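Local coordinates for protein diaminopimelate decarboxylase (Aquifex aeolicus, PDB 2P3E) that probably decarboxylates meso-diaminopimelate to L-lysine, the last step of lysine biosynthesis, as a pyridoxal 5'-phosphate-dependent homodimer, at residues E6-Y10 against S40-E46. Numbering follows the deposited sequence.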
loop_
_atom_site.group_PDB
_atom_site.type_symbol
_atom_site.label_atom_id
_atom_site.label_comp_id
_atom_site.label_asym_id
_atom_site.label_seq_id
_atom_site.Cartn_x
_atom_site.Cartn_y
_atom_site.Cartn_z
ATOM N N GLU B 6 10.625 -10.880 25.385
ATOM C CA GLU B 6 9.171 -10.786 25.467
ATOM C C GLU B 6 8.557 -10.637 24.082
ATOM O O GLU B 6 7.456 -11.128 23.839
ATOM C CB GLU B 6 8.730 -9.620 26.349
ATOM C CG GLU B 6 9.035 -9.824 27.845
ATOM C CD GLU B 6 8.673 -8.615 28.677
ATOM O OE1 GLU B 6 8.338 -7.549 28.122
ATOM O OE2 GLU B 6 8.735 -8.729 29.915
ATOM N N TYR B 7 9.269 -9.952 23.187
ATOM C CA TYR B 7 8.848 -9.857 21.790
ATOM C C TYR B 7 9.065 -11.178 21.072
ATOM O O TYR B 7 8.139 -11.736 20.470
ATOM C CB TYR B 7 9.591 -8.716 21.080
ATOM C CG TYR B 7 9.073 -7.355 21.443
ATOM C CD1 TYR B 7 7.905 -6.866 20.869
ATOM C CD2 TYR B 7 9.750 -6.548 22.369
ATOM C CE1 TYR B 7 7.399 -5.636 21.208
ATOM C CE2 TYR B 7 9.261 -5.301 22.715
ATOM C CZ TYR B 7 8.086 -4.842 22.117
ATOM O OH TYR B 7 7.580 -3.610 22.415
ATOM N N ASN B 8 10.290 -11.696 21.169
ATOM C CA ASN B 8 10.679 -12.917 20.478
ATOM C C ASN B 8 11.854 -13.533 21.248
ATOM O O ASN B 8 12.922 -12.918 21.339
ATOM C CB ASN B 8 11.068 -12.614 19.016
ATOM C CG ASN B 8 11.312 -13.870 18.185
ATOM O OD1 ASN B 8 11.907 -14.844 18.661
ATOM N ND2 ASN B 8 10.856 -13.855 16.919
ATOM N N PRO B 9 11.656 -14.734 21.815
ATOM C CA PRO B 9 12.718 -15.265 22.682
ATOM C C PRO B 9 13.951 -15.737 21.912
ATOM O O PRO B 9 14.949 -16.107 22.534
ATOM C CB PRO B 9 12.031 -16.431 23.398
ATOM C CG PRO B 9 10.983 -16.875 22.477
ATOM C CD PRO B 9 10.508 -15.650 21.736
ATOM N N TYR B 10 13.892 -15.695 20.577
ATOM C CA TYR B 10 15.062 -15.991 19.739
ATOM C C TYR B 10 15.910 -14.755 19.434
ATOM O O TYR B 10 16.950 -14.869 18.796
ATOM C CB TYR B 10 14.651 -16.723 18.461
ATOM C CG TYR B 10 14.107 -18.092 18.759
ATOM C CD1 TYR B 10 14.987 -19.159 18.993
ATOM C CD2 TYR B 10 12.732 -18.324 18.849
ATOM C CE1 TYR B 10 14.526 -20.406 19.293
ATOM C CE2 TYR B 10 12.249 -19.594 19.150
ATOM C CZ TYR B 10 13.168 -20.629 19.367
ATOM O OH TYR B 10 12.760 -21.906 19.665
ATOM N N SER B 40 11.975 -15.668 11.930
ATOM C CA SER B 40 12.410 -16.796 12.767
ATOM C C SER B 40 11.547 -18.014 12.488
ATOM O O SER B 40 10.349 -18.033 12.784
ATOM C CB SER B 40 12.346 -16.423 14.257
ATOM O OG SER B 40 12.366 -17.589 15.092
ATOM N N SER B 41 12.176 -19.057 11.943
ATOM C CA SER B 41 11.493 -20.302 11.662
ATOM C C SER B 41 10.915 -20.932 12.936
ATOM O O SER B 41 9.740 -21.339 12.962
ATOM C CB SER B 41 12.455 -21.279 10.969
ATOM O OG SER B 41 11.791 -22.464 10.597
ATOM N N ASN B 42 11.731 -21.001 13.991
ATOM C CA ASN B 42 11.304 -21.670 15.217
ATOM C C ASN B 42 10.242 -20.899 15.977
ATOM O O ASN B 42 9.421 -21.507 16.665
ATOM C CB ASN B 42 12.491 -22.026 16.122
ATOM C CG ASN B 42 13.199 -23.277 15.659
ATOM O OD1 ASN B 42 12.603 -24.357 15.622
ATOM N ND2 ASN B 42 14.464 -23.132 15.242
ATOM N N PHE B 43 10.256 -19.569 15.865
ATOM C CA PHE B 43 9.155 -18.775 16.429
ATOM C C PHE B 43 7.819 -19.136 15.789
ATOM O O PHE B 43 6.825 -19.361 16.502
ATOM C CB PHE B 43 9.406 -17.263 16.318
ATOM C CG PHE B 43 8.374 -16.415 17.040
ATOM C CD1 PHE B 43 8.555 -16.064 18.379
ATOM C CD2 PHE B 43 7.212 -15.987 16.389
ATOM C CE1 PHE B 43 7.610 -15.290 19.050
ATOM C CE2 PHE B 43 6.266 -15.191 17.050
ATOM C CZ PHE B 43 6.473 -14.848 18.389
ATOM N N ILE B 44 7.785 -19.168 14.455
ATOM C CA ILE B 44 6.565 -19.506 13.710
ATOM C C ILE B 44 6.033 -20.881 14.134
ATOM O O ILE B 44 4.843 -21.022 14.467
ATOM C CB ILE B 44 6.788 -19.454 12.179
ATOM C CG1 ILE B 44 7.114 -18.019 11.719
ATOM C CG2 ILE B 44 5.549 -19.943 11.436
ATOM C CD1 ILE B 44 7.691 -17.930 10.309
ATOM N N LYS B 45 6.916 -21.888 14.109
ATOM C CA LYS B 45 6.560 -23.265 14.463
ATOM C C LYS B 45 6.008 -23.348 15.884
ATOM O O LYS B 45 5.013 -24.035 16.116
ATOM C CB LYS B 45 7.764 -24.226 14.306
ATOM C CG LYS B 45 8.269 -24.435 12.871
ATOM C CD LYS B 45 9.647 -25.138 12.859
ATOM C CE LYS B 45 10.095 -25.508 11.443
ATOM N NZ LYS B 45 11.278 -26.432 11.495
ATOM N N GLU B 46 6.653 -22.656 16.819
ATOM C CA GLU B 46 6.266 -22.698 18.233
ATOM C C GLU B 46 4.951 -21.973 18.533
ATOM O O GLU B 46 4.185 -22.423 19.391
ATOM C CB GLU B 46 7.371 -22.156 19.140
ATOM C CG GLU B 46 8.538 -23.125 19.277
ATOM C CD GLU B 46 9.808 -22.470 19.778
ATOM O OE1 GLU B 46 9.743 -21.375 20.374
ATOM O OE2 GLU B 46 10.883 -23.074 19.569
#
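N8 and F43 form the tight, buried half of this contact. The amide of N8 slants across the CD1 side of the F43 ring, the two planes 35° apart, with N8 ND2 3.5 Å from F43 CD1. P9 meets the same ring at its edge, where P9 CD lies 3.9 Å from F43 CD1. With CG anti to the backbone N (chi1 -173°), N8 carries its amide up to the F43 ring, and both ends of that amide are used. N8 OD1 accepts from Y10 N at 2.9 Å, closing an Asx turn just after helix 3-7, while N8 ND2 donates to N287 O. Replacing N8 by alanine is likely to leave Y10 N without this acceptor and N287 O without its donor, and to open a gap beside the F43 ring.

Y10 then reaches over the start of helix 41-54. Its ring passes S40, with Y10 CD2 3.8 Å from S40 OG, and its far end rests near N42, where Y10 OH is 3.6 Å from N42 CB. S40 OG is already engaged at the N-cap: S40 OG accepts from F43 N at 3.0 Å and pairs with E21, which also takes N42 N.

Toward solvent the contact is looser. Here the exposed carboxylate of E46 faces the phenol end of Y10 from the opposite direction, but the modelled approach is implausibly short and its details are doubtful.

The whole is an Asx turn set against a serine-capped helix N-terminus. It joins the end of helix 3-7 to the start of helix 41-54, which leads from strand 36-40 of the mixed beta sheet to strand 59-63 of the parallel one, the passage into the TIM barrel that binds pyridoxal phosphate in fold type III decarboxylases.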